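Local structure of NDP-N-acetyl-D-galactosaminuronic acid dehydrogenase (Methanosarcina mazei Go1, 3G79) at residues A[191-203]-A[214-228]. The protein probably oxidises UDP-N-acetyl-mannosamine to the corresponding uronic acid, using two molecules of NAD+ for each molecule of sugar nucleotide. Sequence-based numbering, arbitrary orientation.
Sequences NIREHDRIVGGID and YSPVLTVGQVIPMSA
Over one face of the R197 guanidinium lies CD1 of Y214, and the two planes stand 58° apart; the closest atoms are R197 NH1 and Y214 CE1, at 3.3 Å. R197, V199 and Y214 belong to the beta-alpha-beta unit 197-201, 204-214, 223-227 at one border of the Rossmann-type NAD-binding domain. The bend in the arginine chain at chi2 (64°) helps carry its guanidinium to the ring; NH2 also hydrogen-bonds to A179 O and NE to P180 O, while E146 salt-bridges NH2 and hydrogen-bonds to the Y214 hydroxyl. V199 CG2 meets the same ring obliquely at CD2. Strands 197-201 and 223-227 run parallel, joined by I224 N to R197 O (2.7 Å, 173°) and V199 N to I224 O (2.9 Å). On the other sheet face, I198 CG2 packs against M226 SD at 3.7 Å, with G269 and D265 of the second subunit beside them. Before the strands, D196 OD2 receives Q222 N at 2.7 Å, on its anti side. An alanine in place of D196 removes this acceptor and would probably leave Q222 N without its mate. At the helix end, R193 O accepts both T219 N and G221 N, each at 3.1 Å, the latter on a lone pair in the carbonyl plane.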
loop_
_atom_site.group_PDB
_atom_site.type_symbol
_atom_site.label_atom_id
_atom_site.label_comp_id
_atom_site.label_asym_id
_atom_site.label_seq_id
_atom_site.Cartn_x
_atom_site.Cartn_y
_atom_site.Cartn_z
ATOM N N ASN A 191 -6.145 7.398 -23.643
ATOM C CA ASN A 191 -5.070 7.352 -22.643
ATOM C C ASN A 191 -4.256 8.652 -22.663
ATOM O O ASN A 191 -4.126 9.323 -21.648
ATOM C CB ASN A 191 -4.156 6.139 -22.863
ATOM C CG ASN A 191 -4.786 4.823 -22.412
ATOM O OD1 ASN A 191 -4.166 3.781 -22.535
ATOM N ND2 ASN A 191 -6.002 4.874 -21.885
ATOM N N ILE A 192 -3.728 9.011 -23.831
ATOM C CA ILE A 192 -2.983 10.251 -23.976
ATOM C C ILE A 192 -3.823 11.463 -23.536
ATOM O O ILE A 192 -3.299 12.368 -22.891
ATOM C CB ILE A 192 -2.501 10.451 -25.426
ATOM C CG1 ILE A 192 -1.723 9.213 -25.922
ATOM C CG2 ILE A 192 -1.711 11.774 -25.553
ATOM C CD1 ILE A 192 -1.275 9.297 -27.317
ATOM N N ARG A 193 -5.113 11.469 -23.874
ATOM C CA ARG A 193 -6.010 12.595 -23.571
ATOM C C ARG A 193 -6.509 12.635 -22.129
ATOM O O ARG A 193 -6.665 13.707 -21.582
ATOM C CB ARG A 193 -7.263 12.553 -24.449
ATOM C CG ARG A 193 -7.052 12.900 -25.902
ATOM C CD ARG A 193 -8.296 12.581 -26.767
ATOM N NE ARG A 193 -8.248 13.327 -28.013
ATOM C CZ ARG A 193 -8.739 12.914 -29.177
ATOM N NH1 ARG A 193 -9.323 11.730 -29.271
ATOM N NH2 ARG A 193 -8.660 13.694 -30.250
ATOM N N GLU A 194 -6.817 11.479 -21.541
ATOM C CA GLU A 194 -7.501 11.443 -20.228
ATOM C C GLU A 194 -6.556 11.131 -19.050
ATOM O O GLU A 194 -6.792 11.560 -17.913
ATOM C CB GLU A 194 -8.705 10.511 -20.268
ATOM C CG GLU A 194 -9.756 10.930 -21.343
ATOM C CD GLU A 194 -10.770 9.869 -21.725
ATOM O OE1 GLU A 194 -10.761 8.775 -21.126
ATOM O OE2 GLU A 194 -11.600 10.123 -22.643
ATOM N N HIS A 195 -5.469 10.425 -19.329
ATOM C CA HIS A 195 -4.455 10.187 -18.330
ATOM C C HIS A 195 -3.692 11.481 -17.994
ATOM O O HIS A 195 -3.248 12.198 -18.889
ATOM C CB HIS A 195 -3.485 9.129 -18.852
ATOM C CG HIS A 195 -4.034 7.729 -18.863
ATOM N ND1 HIS A 195 -5.366 7.428 -18.611
ATOM C CD2 HIS A 195 -3.418 6.541 -19.094
ATOM C CE1 HIS A 195 -5.538 6.117 -18.675
ATOM N NE2 HIS A 195 -4.376 5.557 -18.970
ATOM N N ASP A 196 -3.559 11.791 -16.711
ATOM C CA ASP A 196 -2.679 12.867 -16.275
ATOM C C ASP A 196 -1.330 12.557 -16.838
ATOM O O ASP A 196 -1.003 11.400 -17.030
ATOM C CB ASP A 196 -2.591 12.929 -14.752
ATOM C CG ASP A 196 -3.882 13.417 -14.107
ATOM O OD1 ASP A 196 -4.091 13.088 -12.931
ATOM O OD2 ASP A 196 -4.690 14.117 -14.760
ATOM N N ARG A 197 -0.556 13.588 -17.151
ATOM C CA ARG A 197 0.676 13.434 -17.914
ATOM C C ARG A 197 1.816 13.977 -17.072
ATOM O O ARG A 197 1.842 15.175 -16.735
ATOM C CB ARG A 197 0.539 14.210 -19.231
ATOM C CG ARG A 197 1.660 14.038 -20.295
ATOM C CD ARG A 197 1.673 12.601 -20.777
ATOM N NE ARG A 197 2.888 12.315 -21.511
ATOM C CZ ARG A 197 3.035 12.437 -22.832
ATOM N NH1 ARG A 197 2.019 12.812 -23.577
ATOM N NH2 ARG A 197 4.213 12.181 -23.403
ATOM N N ILE A 198 2.742 13.102 -16.692
ATOM C CA ILE A 198 3.925 13.545 -15.931
ATOM C C ILE A 198 4.872 14.297 -16.904
ATOM O O ILE A 198 5.216 13.791 -17.996
ATOM C CB ILE A 198 4.666 12.332 -15.364
ATOM C CG1 ILE A 198 3.715 11.370 -14.630
ATOM C CG2 ILE A 198 5.896 12.724 -14.603
ATOM C CD1 ILE A 198 2.884 11.929 -13.519
ATOM N N VAL A 199 5.269 15.513 -16.542
ATOM C CA VAL A 199 6.154 16.271 -17.436
ATOM C C VAL A 199 7.209 16.845 -16.554
ATOM O O VAL A 199 6.893 17.635 -15.655
ATOM C CB VAL A 199 5.405 17.392 -18.211
ATOM C CG1 VAL A 199 6.373 18.324 -18.968
ATOM C CG2 VAL A 199 4.427 16.784 -19.191
ATOM N N GLY A 200 8.453 16.449 -16.780
ATOM C CA GLY A 200 9.545 16.906 -15.935
ATOM C C GLY A 200 10.691 17.483 -16.721
ATOM O O GLY A 200 11.253 16.804 -17.609
ATOM N N GLY A 201 11.032 18.746 -16.419
ATOM C CA GLY A 201 12.088 19.440 -17.178
ATOM C C GLY A 201 13.341 19.365 -16.360
ATOM O O GLY A 201 13.273 19.108 -15.157
ATOM N N ILE A 202 14.483 19.580 -16.999
ATOM C CA ILE A 202 15.775 19.586 -16.301
ATOM C C ILE A 202 16.014 20.842 -15.429
ATOM O O ILE A 202 16.972 20.901 -14.652
ATOM C CB ILE A 202 16.960 19.388 -17.277
ATOM C CG1 ILE A 202 17.100 20.582 -18.217
ATOM C CG2 ILE A 202 16.795 18.109 -18.048
ATOM C CD1 ILE A 202 18.352 20.521 -19.096
ATOM N N ASP A 203 15.155 21.844 -15.625
ATOM C CA ASP A 203 15.101 23.076 -14.855
ATOM C C ASP A 203 13.703 23.593 -15.056
ATOM O O ASP A 203 12.972 23.058 -15.910
ATOM C CB ASP A 203 16.121 24.124 -15.314
ATOM C CG ASP A 203 16.324 24.158 -16.827
ATOM O OD1 ASP A 203 17.457 24.472 -17.215
ATOM O OD2 ASP A 203 15.389 23.913 -17.631
ATOM N N TYR A 214 2.245 20.094 -23.894
ATOM C CA TYR A 214 1.250 19.043 -23.589
ATOM C C TYR A 214 -0.150 19.463 -23.108
ATOM O O TYR A 214 -1.064 18.662 -23.188
ATOM C CB TYR A 214 1.842 17.976 -22.644
ATOM C CG TYR A 214 2.965 17.192 -23.299
ATOM C CD1 TYR A 214 2.688 16.134 -24.191
ATOM C CD2 TYR A 214 4.292 17.499 -23.048
ATOM C CE1 TYR A 214 3.711 15.423 -24.811
ATOM C CE2 TYR A 214 5.314 16.778 -23.669
ATOM C CZ TYR A 214 5.016 15.747 -24.544
ATOM O OH TYR A 214 6.054 15.053 -25.187
ATOM N N SER A 215 -0.322 20.668 -22.596
ATOM C CA SER A 215 -1.642 21.103 -22.135
ATOM C C SER A 215 -2.701 21.043 -23.245
ATOM O O SER A 215 -3.810 20.591 -22.980
ATOM C CB SER A 215 -1.604 22.503 -21.487
ATOM O OG SER A 215 -1.185 22.419 -20.126
ATOM N N PRO A 216 -2.366 21.452 -24.494
ATOM C CA PRO A 216 -3.457 21.508 -25.470
ATOM C C PRO A 216 -4.050 20.178 -25.957
ATOM O O PRO A 216 -5.153 20.175 -26.481
ATOM C CB PRO A 216 -2.863 22.302 -26.632
ATOM C CG PRO A 216 -1.811 23.110 -26.019
ATOM C CD PRO A 216 -1.218 22.252 -24.931
ATOM N N VAL A 217 -3.368 19.060 -25.810
ATOM C CA VAL A 217 -3.993 17.794 -26.223
ATOM C C VAL A 217 -4.751 17.134 -25.070
ATOM O O VAL A 217 -5.538 16.207 -25.269
ATOM C CB VAL A 217 -2.952 16.799 -26.819
ATOM C CG1 VAL A 217 -1.989 17.529 -27.787
ATOM C CG2 VAL A 217 -2.167 16.093 -25.719
ATOM N N LEU A 218 -4.507 17.581 -23.847
ATOM C CA LEU A 218 -5.242 17.006 -22.719
ATOM C C LEU A 218 -6.685 17.475 -22.720
ATOM O O LEU A 218 -6.955 18.647 -22.916
ATOM C CB LEU A 218 -4.590 17.405 -21.394
ATOM C CG LEU A 218 -3.201 16.811 -21.238
ATOM C CD1 LEU A 218 -2.437 17.538 -20.145
ATOM C CD2 LEU A 218 -3.286 15.336 -20.997
ATOM N N THR A 219 -7.603 16.551 -22.500
ATOM C CA THR A 219 -9.017 16.873 -22.391
ATOM C C THR A 219 -9.479 16.132 -21.173
ATOM O O THR A 219 -9.945 15.027 -21.319
ATOM C CB THR A 219 -9.821 16.166 -23.477
ATOM O OG1 THR A 219 -9.891 14.776 -23.149
ATOM C CG2 THR A 219 -9.215 16.294 -24.860
ATOM N N VAL A 220 -9.334 16.638 -19.972
ATOM C CA VAL A 220 -9.708 15.793 -18.830
ATOM C C VAL A 220 -8.498 15.356 -18.078
ATOM O O VAL A 220 -8.482 15.425 -16.850
ATOM C CB VAL A 220 -10.490 14.519 -19.234
ATOM C CG1 VAL A 220 -10.221 13.379 -18.273
ATOM C CG2 VAL A 220 -11.990 14.777 -19.204
ATOM N N GLY A 221 -7.502 14.848 -18.802
ATOM C CA GLY A 221 -6.209 14.606 -18.190
ATOM C C GLY A 221 -5.636 15.931 -17.724
ATOM O O GLY A 221 -5.996 16.988 -18.244
ATOM N N GLN A 222 -4.756 15.893 -16.735
ATOM C CA GLN A 222 -4.025 17.101 -16.361
ATOM C C GLN A 222 -2.532 16.823 -16.336
ATOM O O GLN A 222 -2.092 15.691 -16.077
ATOM C CB GLN A 222 -4.400 17.579 -14.960
ATOM C CG GLN A 222 -5.844 17.978 -14.693
ATOM C CD GLN A 222 -5.968 18.730 -13.355
ATOM O OE1 GLN A 222 -6.280 19.931 -13.336
ATOM N NE2 GLN A 222 -5.663 18.042 -12.247
ATOM N N VAL A 223 -1.769 17.876 -16.572
ATOM C CA VAL A 223 -0.322 17.835 -16.552
ATOM C C VAL A 223 0.169 17.843 -15.109
ATOM O O VAL A 223 -0.350 18.572 -14.261
ATOM C CB VAL A 223 0.252 19.008 -17.392
ATOM C CG1 VAL A 223 1.622 19.366 -16.976
ATOM C CG2 VAL A 223 0.267 18.635 -18.818
ATOM N N ILE A 224 1.142 16.985 -14.810
ATOM C CA ILE A 224 1.744 16.949 -13.464
ATOM C C ILE A 224 3.191 17.351 -13.649
ATOM O O ILE A 224 3.986 16.557 -14.171
ATOM C CB ILE A 224 1.634 15.569 -12.794
ATOM C CG1 ILE A 224 0.164 15.125 -12.714
ATOM C CG2 ILE A 224 2.282 15.604 -11.377
ATOM C CD1 ILE A 224 -0.148 14.173 -11.527
ATOM N N PRO A 225 3.529 18.601 -13.283
ATOM C CA PRO A 225 4.866 19.154 -13.601
ATOM C C PRO A 225 5.866 18.882 -12.468
ATOM O O PRO A 225 5.512 18.997 -11.265
ATOM C CB PRO A 225 4.595 20.664 -13.740
ATOM C CG PRO A 225 3.412 20.919 -12.696
ATOM C CD PRO A 225 2.697 19.549 -12.492
ATOM N N MET A 226 7.091 18.503 -12.852
ATOM C CA MET A 226 8.180 18.216 -11.898
ATOM C C MET A 226 9.582 18.256 -12.596
ATOM O O MET A 226 9.696 18.684 -13.741
ATOM C CB MET A 226 7.922 16.867 -11.201
ATOM C CG MET A 226 7.806 15.611 -12.116
ATOM S SD MET A 226 7.354 13.976 -11.439
ATOM C CE MET A 226 5.603 14.245 -11.172
ATOM N N SER A 227 10.627 17.798 -11.912
ATOM C CA SER A 227 11.950 17.720 -12.514
ATOM C C SER A 227 11.966 16.523 -13.446
ATOM O O SER A 227 11.183 15.602 -13.269
ATOM C CB SER A 227 13.029 17.557 -11.432
ATOM O OG SER A 227 12.936 16.260 -10.880
ATOM N N ALA A 228 12.830 16.521 -14.440
ATOM C CA ALA A 228 12.998 15.353 -15.337
ATOM C C ALA A 228 13.289 14.063 -14.555
ATOM O O ALA A 228 12.683 12.989 -14.825
ATOM C CB ALA A 228 14.110 15.622 -16.314
#